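PDB 4ZCF: type III restriction-modification enzyme EcoP15I Mod subunit from Escherichia coli, which methylates one adenine in the DNA recognition site 5'-CAGCAG-3' using S-adenosyl-L-methionine and joins the Res subunit to carry out DNA restriction. Local coordinates for residues A[92-97]-A[461-466]; A[450-455]-A[505-510]. One frame throughout, in Å; residues are numbered along the deposited sequence.

Overall arrangement
From the N terminus the chain reaches 92-97, which leads into strand 96-99, and contact 1 closes a loop of 363 residues when strand 461-468 pairs with it. Before that loop is complete the chain passes through 450-455, the end of helix 446-455. Contact 2 opens there and closes 49 residues later at 505-510, so the two contacts cross. Their centres lie 5 Å apart. Strand 508-514 flanks strand 96-99 on the side away from 461-468, so three neighbouring strands of the large mixed sheet and one covering helix are tied together.

Contact 1: residues A[92-97]-A[461-466]; sequences NSQHLL and SYQFIT
The side chain of His95 runs from the ring of Phe464 to the backbone of 462-464. Its CB stands over the centre of the phenylalanine ring, 3.5 Å from the centroid, in a CH-pi contact. CG follows, above the CD2-CE2 side of the same ring. ND1 then turns to the backbone and accepts a nearly straight hydrogen bond from Phe464 N (3.1 Å, 165° at the hydrogen), with the donor nitrogen near the plane of the imidazole. Beyond it CE1 comes within 3.3 Å of Tyr462 O, while NE2 is farther from that carbonyl; CD2 turns instead to Gly506 O in the neighbouring loop. Since ND1 is the acceptor, the imidazole is probably neutral, with its proton on NE2. The two rings are tilted by only 27° but slid apart, with centroids 4.6 Å from each other, so they barely overlap.

From here the pairing becomes regular parallel beta structure, within the Rossmann-like sheet of the methyltransferase. Leu96 provides both bonds: its N donates to Phe464 O at 2.8 Å, and its O accepts from Thr466 N at 3.0 Å. Histidine ND1 thus takes the Phe464 N-H one step before this ladder.

Phe464 CG sits between its own backbone N and carbonyl carbon (chi1 76°), which sets one face of the ring under His95 and brings an edge to Leu96 O. Leu96 and Ile465 run side by side on one face of the sheet, Leu96 CD1 3.8 Å from Ile465 CG1. On the opposite face the side chains of Leu97 and Thr466 meet at a slant, Leu97 CD1 3.6 Å from Thr466 OG1, and helix 487-500 packs on that leucine.

Contact 2: residues A[450-455]-A[505-510]; sequences TVFNLN and QGFKVY
Phe452, on the last turns of helix 446-455, packs against Gln505 and Gly506. Through it the helix rests on the loop that leads into strand 508-514, in the alpha/beta, Rossmann-like methyltransferase fold.

With CG anti to the carbonyl carbon (chi1 -81°) and the chain extended beyond it, Gln505 carries its amide across to the last helical turn. It passes Phe452 in the opposite direction: Gln505 CB lies obliquely beside the ring, 3.7 Å from Phe452 CD1, and farther along Gln505 CD comes to 3.9 Å from the same carbon. The amide therefore ends near the carbonyl of Phe452 and beside Asn455, whose amide plane is only 12° from its own. Gln505 CD and Asn455 CB are 4.0 Å apart. Asn455 directs its OD1 elsewhere, to a hydrogen bond with Tyr462 N, which joins the helix end to the start of the next strand.

The phenylalanine ring stands almost upright to the glutamine amide, with planes 80° apart. Its edge faces the loop, so Gly506 O lies in the ring plane at 3.7 Å from Phe452 CE1. That carbonyl also accepts a hydrogen bond from Ser93 OG. Gly506 itself has a positive phi, at the bend between Gln505 and Phe507. Ser499 of helix 487-500 also touches the phenylalanine, and Phe464 meets its ring edge-to-face.

Phe507 completes the apolar side of the contact: its side chain and that of Phe452 cross obliquely, and Phe507 CD1 comes to the edge of the Phe452 ring, 4.2 Å from Phe452 CZ.

Contact 1: residues A[92-97]-A[461-466]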
loop_
_atom_site.group_PDB
_atom_site.type_symbol
_atom_site.label_atom_id
_atom_site.label_comp_id
_atom_site.label_asym_id
_atom_site.label_seq_id
_atom_site.Cartn_x
_atom_site.Cartn_y
_atom_site.Cartn_z
ATOM N N ASN A 92 -7.488 -16.719 30.214
ATOM C CA ASN A 92 -6.354 -16.931 29.308
ATOM C C ASN A 92 -6.735 -16.527 27.875
ATOM O O ASN A 92 -6.291 -17.148 26.903
ATOM C CB ASN A 92 -5.912 -18.400 29.367
ATOM N N SER A 93 -7.554 -15.471 27.749
ATOM C CA SER A 93 -8.040 -15.036 26.458
ATOM C C SER A 93 -7.019 -14.336 25.592
ATOM O O SER A 93 -6.224 -13.509 26.071
ATOM C CB SER A 93 -9.327 -14.236 26.574
ATOM O OG SER A 93 -9.980 -14.260 25.317
ATOM N N GLN A 94 -7.055 -14.705 24.294
ATOM C CA GLN A 94 -6.187 -14.160 23.267
ATOM C C GLN A 94 -6.740 -12.883 22.657
ATOM O O GLN A 94 -6.029 -12.225 21.910
ATOM C CB GLN A 94 -5.876 -15.217 22.197
ATOM C CG GLN A 94 -4.681 -16.094 22.592
ATOM C CD GLN A 94 -3.832 -16.551 21.421
ATOM O OE1 GLN A 94 -2.661 -16.162 21.291
ATOM N NE2 GLN A 94 -4.386 -17.414 20.564
ATOM N N HIS A 95 -7.970 -12.493 23.044
ATOM C CA HIS A 95 -8.696 -11.340 22.528
ATOM C C HIS A 95 -8.607 -10.104 23.415
ATOM O O HIS A 95 -8.722 -10.211 24.636
ATOM C CB HIS A 95 -10.157 -11.719 22.259
ATOM C CG HIS A 95 -10.315 -12.932 21.398
ATOM N ND1 HIS A 95 -10.062 -12.893 20.044
ATOM C CD2 HIS A 95 -10.629 -14.202 21.742
ATOM C CE1 HIS A 95 -10.282 -14.120 19.600
ATOM N NE2 HIS A 95 -10.619 -14.937 20.586
ATOM N N LEU A 96 -8.442 -8.910 22.796
ATOM C CA LEU A 96 -8.324 -7.651 23.547
ATOM C C LEU A 96 -9.319 -6.600 23.147
ATOM O O LEU A 96 -9.555 -6.396 21.978
ATOM C CB LEU A 96 -6.891 -7.034 23.441
ATOM C CG LEU A 96 -5.681 -7.958 23.595
ATOM C CD1 LEU A 96 -4.434 -7.309 23.056
ATOM C CD2 LEU A 96 -5.510 -8.425 25.030
ATOM N N LEU A 97 -9.838 -5.874 24.127
ATOM C CA LEU A 97 -10.669 -4.690 23.952
ATOM C C LEU A 97 -9.991 -3.586 24.804
ATOM O O LEU A 97 -9.710 -3.801 25.994
ATOM C CB LEU A 97 -12.160 -4.923 24.308
ATOM C CG LEU A 97 -13.011 -3.667 24.534
ATOM C CD1 LEU A 97 -13.268 -2.890 23.232
ATOM C CD2 LEU A 97 -14.299 -4.005 25.241
ATOM N N SER A 461 -8.377 -19.744 14.291
ATOM C CA SER A 461 -7.993 -19.144 15.565
ATOM C C SER A 461 -7.352 -17.781 15.334
ATOM O O SER A 461 -6.144 -17.620 15.485
ATOM C CB SER A 461 -7.086 -20.076 16.371
ATOM O OG SER A 461 -5.906 -20.375 15.640
ATOM N N TYR A 462 -8.176 -16.796 14.963
ATOM C CA TYR A 462 -7.702 -15.419 14.827
ATOM C C TYR A 462 -7.766 -14.796 16.223
ATOM O O TYR A 462 -8.457 -15.316 17.097
ATOM C CB TYR A 462 -8.587 -14.575 13.886
ATOM C CG TYR A 462 -8.908 -15.199 12.550
ATOM C CD1 TYR A 462 -7.933 -15.323 11.558
ATOM C CD2 TYR A 462 -10.209 -15.580 12.232
ATOM C CE1 TYR A 462 -8.228 -15.892 10.319
ATOM C CE2 TYR A 462 -10.518 -16.115 10.984
ATOM C CZ TYR A 462 -9.518 -16.292 10.040
ATOM O OH TYR A 462 -9.819 -16.842 8.825
ATOM N N GLN A 463 -7.065 -13.681 16.436
ATOM C CA GLN A 463 -7.146 -12.971 17.701
ATOM C C GLN A 463 -7.621 -11.582 17.358
ATOM O O GLN A 463 -7.161 -10.990 16.385
ATOM C CB GLN A 463 -5.787 -12.897 18.391
ATOM C CG GLN A 463 -5.050 -14.215 18.428
ATOM C CD GLN A 463 -3.580 -13.962 18.525
ATOM O OE1 GLN A 463 -3.058 -13.581 19.586
ATOM N NE2 GLN A 463 -2.893 -14.130 17.397
ATOM N N PHE A 464 -8.558 -11.066 18.109
ATOM C CA PHE A 464 -9.003 -9.721 17.817
ATOM C C PHE A 464 -8.421 -8.722 18.811
ATOM O O PHE A 464 -8.252 -9.035 19.992
ATOM C CB PHE A 464 -10.554 -9.628 17.734
ATOM C CG PHE A 464 -11.350 -9.636 19.029
ATOM C CD1 PHE A 464 -11.321 -8.541 19.896
ATOM C CD2 PHE A 464 -12.218 -10.685 19.325
ATOM C CE1 PHE A 464 -12.079 -8.533 21.078
ATOM C CE2 PHE A 464 -12.983 -10.673 20.503
ATOM C CZ PHE A 464 -12.912 -9.597 21.368
ATOM N N ILE A 465 -8.153 -7.511 18.330
ATOM C CA ILE A 465 -7.760 -6.371 19.139
ATOM C C ILE A 465 -8.662 -5.274 18.610
ATOM O O ILE A 465 -8.650 -5.039 17.406
ATOM C CB ILE A 465 -6.250 -5.980 19.057
ATOM C CG1 ILE A 465 -5.312 -7.138 19.379
ATOM C CG2 ILE A 465 -5.944 -4.767 19.935
ATOM C CD1 ILE A 465 -3.845 -6.907 18.918
ATOM N N THR A 466 -9.525 -4.693 19.471
ATOM C CA THR A 466 -10.412 -3.575 19.112
ATOM C C THR A 466 -10.295 -2.424 20.100
ATOM O O THR A 466 -10.196 -2.642 21.302
ATOM C CB THR A 466 -11.890 -3.951 18.771
ATOM O OG1 THR A 466 -12.608 -4.341 19.952
ATOM C CG2 THR A 466 -12.012 -5.010 17.655
#

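Contact 2: residues A[450-455]-A[505-510]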
loop_
_atom_site.group_PDB
_atom_site.type_symbol
_atom_site.label_atom_id
_atom_site.label_comp_id
_atom_site.label_asym_id
_atom_site.label_seq_id
_atom_site.Cartn_x
_atom_site.Cartn_y
_atom_site.Cartn_z
ATOM N N THR A 450 -17.405 -10.999 14.708
ATOM C CA THR A 450 -17.036 -11.748 13.514
ATOM C C THR A 450 -15.903 -12.738 13.814
ATOM O O THR A 450 -15.922 -13.837 13.280
ATOM C CB THR A 450 -16.693 -10.744 12.396
ATOM O OG1 THR A 450 -17.859 -9.970 12.069
ATOM C CG2 THR A 450 -16.137 -11.408 11.158
ATOM N N VAL A 451 -14.933 -12.371 14.670
ATOM C CA VAL A 451 -13.835 -13.274 15.070
ATOM C C VAL A 451 -14.405 -14.426 15.935
ATOM O O VAL A 451 -14.038 -15.581 15.709
ATOM C CB VAL A 451 -12.610 -12.542 15.703
ATOM C CG1 VAL A 451 -11.590 -13.530 16.242
ATOM C CG2 VAL A 451 -11.942 -11.604 14.687
ATOM N N PHE A 452 -15.361 -14.122 16.858
ATOM C CA PHE A 452 -16.038 -15.148 17.678
ATOM C C PHE A 452 -16.717 -16.173 16.766
ATOM O O PHE A 452 -16.407 -17.355 16.892
ATOM C CB PHE A 452 -17.041 -14.541 18.693
ATOM C CG PHE A 452 -16.460 -13.754 19.860
ATOM C CD1 PHE A 452 -15.315 -14.195 20.524
ATOM C CD2 PHE A 452 -17.094 -12.607 20.335
ATOM C CE1 PHE A 452 -14.815 -13.509 21.637
ATOM C CE2 PHE A 452 -16.576 -11.906 21.434
ATOM C CZ PHE A 452 -15.440 -12.366 22.076
ATOM N N ASN A 453 -17.546 -15.726 15.782
ATOM C CA ASN A 453 -18.219 -16.619 14.816
ATOM C C ASN A 453 -17.255 -17.426 13.948
ATOM O O ASN A 453 -17.532 -18.585 13.652
ATOM C CB ASN A 453 -19.136 -15.839 13.872
ATOM C CG ASN A 453 -20.302 -15.118 14.484
ATOM O OD1 ASN A 453 -20.996 -14.365 13.797
ATOM N ND2 ASN A 453 -20.541 -15.299 15.777
ATOM N N LEU A 454 -16.167 -16.787 13.465
ATOM C CA LEU A 454 -15.205 -17.474 12.614
ATOM C C LEU A 454 -14.454 -18.566 13.369
ATOM O O LEU A 454 -14.405 -19.680 12.892
ATOM C CB LEU A 454 -14.263 -16.489 11.887
ATOM C CG LEU A 454 -14.876 -15.635 10.745
ATOM C CD1 LEU A 454 -13.976 -14.423 10.394
ATOM C CD2 LEU A 454 -15.185 -16.472 9.497
ATOM N N ASN A 455 -13.920 -18.265 14.565
ATOM C CA ASN A 455 -13.183 -19.185 15.442
ATOM C C ASN A 455 -13.930 -20.447 15.858
ATOM O O ASN A 455 -13.290 -21.482 16.040
ATOM C CB ASN A 455 -12.646 -18.454 16.658
ATOM C CG ASN A 455 -11.395 -17.640 16.420
ATOM O OD1 ASN A 455 -10.949 -17.404 15.291
ATOM N ND2 ASN A 455 -10.787 -17.218 17.499
ATOM N N GLN A 505 -15.860 -17.708 24.522
ATOM C CA GLN A 505 -14.482 -17.466 24.078
ATOM C C GLN A 505 -13.718 -16.446 24.905
ATOM O O GLN A 505 -12.498 -16.557 25.016
ATOM C CB GLN A 505 -14.421 -17.089 22.602
ATOM C CG GLN A 505 -14.493 -18.299 21.699
ATOM C CD GLN A 505 -14.301 -17.963 20.251
ATOM O OE1 GLN A 505 -15.151 -18.284 19.415
ATOM N NE2 GLN A 505 -13.142 -17.387 19.915
ATOM N N GLY A 506 -14.433 -15.453 25.435
ATOM C CA GLY A 506 -13.884 -14.377 26.254
ATOM C C GLY A 506 -12.909 -13.437 25.566
ATOM O O GLY A 506 -12.409 -13.711 24.469
ATOM N N PHE A 507 -12.593 -12.335 26.261
ATOM C CA PHE A 507 -11.672 -11.285 25.843
ATOM C C PHE A 507 -11.197 -10.525 27.086
ATOM O O PHE A 507 -11.943 -10.425 28.065
ATOM C CB PHE A 507 -12.361 -10.307 24.844
ATOM C CG PHE A 507 -13.546 -9.545 25.399
ATOM C CD1 PHE A 507 -14.777 -10.164 25.562
ATOM C CD2 PHE A 507 -13.424 -8.206 25.768
ATOM C CE1 PHE A 507 -15.851 -9.472 26.109
ATOM C CE2 PHE A 507 -14.508 -7.510 26.299
ATOM C CZ PHE A 507 -15.715 -8.145 26.463
ATOM N N LYS A 508 -9.975 -9.946 27.023
ATOM C CA LYS A 508 -9.420 -9.138 28.099
ATOM C C LYS A 508 -9.653 -7.658 27.825
ATOM O O LYS A 508 -9.650 -7.233 26.669
ATOM C CB LYS A 508 -7.938 -9.455 28.318
ATOM C CG LYS A 508 -7.714 -10.675 29.217
ATOM C CD LYS A 508 -6.309 -11.269 29.151
ATOM C CE LYS A 508 -5.171 -10.371 29.593
ATOM N NZ LYS A 508 -3.845 -11.030 29.391
ATOM N N VAL A 509 -9.925 -6.886 28.894
ATOM C CA VAL A 509 -10.150 -5.432 28.841
ATOM C C VAL A 509 -8.896 -4.720 29.389
ATOM O O VAL A 509 -8.278 -5.189 30.344
ATOM C CB VAL A 509 -11.476 -4.963 29.528
ATOM C CG1 VAL A 509 -11.642 -3.444 29.487
ATOM C CG2 VAL A 509 -12.687 -5.625 28.889
ATOM N N TYR A 510 -8.509 -3.631 28.718
ATOM C CA TYR A 510 -7.407 -2.736 29.026
ATOM C C TYR A 510 -7.913 -1.340 28.809
ATOM O O TYR A 510 -8.843 -1.152 28.025
ATOM C CB TYR A 510 -6.204 -3.014 28.121
ATOM C CG TYR A 510 -5.411 -4.204 28.582
ATOM C CD1 TYR A 510 -4.405 -4.069 29.526
ATOM C CD2 TYR A 510 -5.725 -5.485 28.144
ATOM C CE1 TYR A 510 -3.690 -5.174 29.984
ATOM C CE2 TYR A 510 -5.031 -6.603 28.612
ATOM C CZ TYR A 510 -4.034 -6.445 29.550
ATOM O OH TYR A 510 -3.326 -7.539 29.978
#